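Local coordinates for protein spermidine N(1)-acetyltransferase (Vibrio cholerae serotype O1, PDB 7KWJ) that transfers an acetyl group from acetyl-CoA to the primary amines of spermidine and spermine, protecting the cell against polyamine toxicity, at residues T6-A9 / L10-G13. The protein carries 10 engineered substitutions. Residues are numbered along the deposited sequence; the frame is centred on the assembly and turned at random.
Sequences TLRA and LERG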
loop_
_atom_site.group_PDB
_atom_site.type_symbol
_atom_site.label_atom_id
_atom_site.label_comp_id
_atom_site.label_asym_id
_atom_site.label_seq_id
_atom_site.Cartn_x
_atom_site.Cartn_y
_atom_site.Cartn_z
ATOM N N THR B 6 -0.996 -31.168 28.732
ATOM C CA THR B 6 -1.657 -30.998 27.445
ATOM C C THR B 6 -0.880 -30.011 26.589
ATOM O O THR B 6 -0.490 -28.941 27.068
ATOM C CB THR B 6 -3.099 -30.504 27.622
ATOM O OG1 THR B 6 -3.098 -29.247 28.310
ATOM C CG2 THR B 6 -3.922 -31.511 28.411
ATOM N N LEU B 7 -0.661 -30.371 25.327
ATOM C CA LEU B 7 -0.067 -29.466 24.357
ATOM C C LEU B 7 -1.144 -28.583 23.743
ATOM O O LEU B 7 -2.287 -29.006 23.547
ATOM C CB LEU B 7 0.655 -30.243 23.253
ATOM C CG LEU B 7 2.176 -30.333 23.386
ATOM C CD1 LEU B 7 2.567 -30.956 24.716
ATOM C CD2 LEU B 7 2.763 -31.119 22.223
ATOM N N ARG B 8 -0.768 -27.344 23.438
ATOM C CA ARG B 8 -1.707 -26.375 22.896
ATOM C C ARG B 8 -0.944 -25.382 22.032
ATOM O O ARG B 8 0.152 -24.945 22.395
ATOM C CB ARG B 8 -2.459 -25.655 24.021
ATOM C CG ARG B 8 -3.583 -24.748 23.548
ATOM C CD ARG B 8 -3.214 -23.286 23.705
ATOM N NE ARG B 8 -2.903 -22.945 25.091
ATOM C CZ ARG B 8 -2.465 -21.755 25.486
ATOM N NH1 ARG B 8 -2.284 -20.785 24.599
ATOM N NH2 ARG B 8 -2.205 -21.532 26.767
ATOM N N ALA B 9 -1.528 -25.036 20.888
ATOM C CA ALA B 9 -0.866 -24.141 19.949
ATOM C C ALA B 9 -0.594 -22.787 20.595
ATOM O O ALA B 9 -1.488 -22.172 21.181
ATOM C CB ALA B 9 -1.724 -23.967 18.698
ATOM N N LEU B 10 0.651 -22.330 20.483
ATOM C CA LEU B 10 1.022 -21.017 20.990
ATOM C C LEU B 10 0.161 -19.932 20.350
ATOM O O LEU B 10 -0.245 -20.033 19.190
ATOM C CB LEU B 10 2.502 -20.751 20.708
ATOM C CG LEU B 10 3.063 -19.374 21.063
ATOM C CD1 LEU B 10 3.068 -19.163 22.568
ATOM C CD2 LEU B 10 4.464 -19.220 20.491
ATOM N N GLU B 11 -0.116 -18.881 21.121
ATOM C CA GLU B 11 -0.886 -17.750 20.618
ATOM C C GLU B 11 -0.385 -16.470 21.276
ATOM O O GLU B 11 0.402 -16.500 22.227
ATOM C CB GLU B 11 -2.388 -17.950 20.850
ATOM C CG GLU B 11 -2.783 -18.210 22.291
ATOM C CD GLU B 11 -4.261 -18.516 22.437
ATOM O OE1 GLU B 11 -4.817 -19.205 21.556
ATOM O OE2 GLU B 11 -4.871 -18.060 23.428
ATOM N N ARG B 12 -0.854 -15.333 20.748
ATOM C CA ARG B 12 -0.348 -14.034 21.186
ATOM C C ARG B 12 -0.414 -13.876 22.699
ATOM O O ARG B 12 0.498 -13.311 23.314
ATOM C CB ARG B 12 -1.137 -12.905 20.516
ATOM C CG ARG B 12 -0.720 -12.595 19.091
ATOM C CD ARG B 12 -1.422 -11.347 18.575
ATOM N NE ARG B 12 -1.021 -11.017 17.210
ATOM C CZ ARG B 12 -1.581 -11.521 16.114
ATOM N NH1 ARG B 12 -1.140 -11.153 14.918
ATOM N NH2 ARG B 12 -2.579 -12.391 16.203
ATOM N N GLY B 13 -1.493 -14.361 23.317
ATOM C CA GLY B 13 -1.694 -14.149 24.740
ATOM C C GLY B 13 -0.622 -14.756 25.620
ATOM O O GLY B 13 -0.500 -14.368 26.787
#
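The charged contact is between R8 and E11, three residues apart where strand 6-9 runs out into the loop before helix 15-22. It is a long salt bridge, with R8 NH1 3.9 Å from E11 OE2. OE2 stands off the plane of the guanidinium, where none of its N-H bonds is aimed, and the attraction is one of charge alone. The planes of the guanidinium and the carboxylate are inclined by 67°, and the two side chains run nearly perpendicular to each other. R8 leaves the strand with CG anti to the backbone N (chi1 -173°), then bends at chi2 and chi3, which brings its end closer to the loop. Each partner has a further salt bridge: R8 NH1 to D14, its stronger polar partner, just beyond G13, and E11 OE2 to R16 of a neighbouring subunit.

The same two side chains also meet in van der Waals contact. The E11 CG methylene touches the rim of the R8 guanidinium, almost level with the group, 3.5 Å from NH1. E11 CG stands between its own backbone N and carbonyl carbon (chi1 56°). With the chain extended beyond it, this lays both CG and the carboxylate beside R8 NH1.

In the GNAT fold this is the exit from the first strand, an outermost strand of the sheet within the chain. Backbone hydrogen bonds tie R8 to V59 and L10 to R57 on the antiparallel strand 56-61, so the pairing continues to the first loop residue.

No hydrogen bond joins the two segments. The buried L10 packs on V59 of the sheet and Y46 of helix 39-47, while its carbonyl oxygen accepts a hydrogen bond from S38 of the neighbouring subunit.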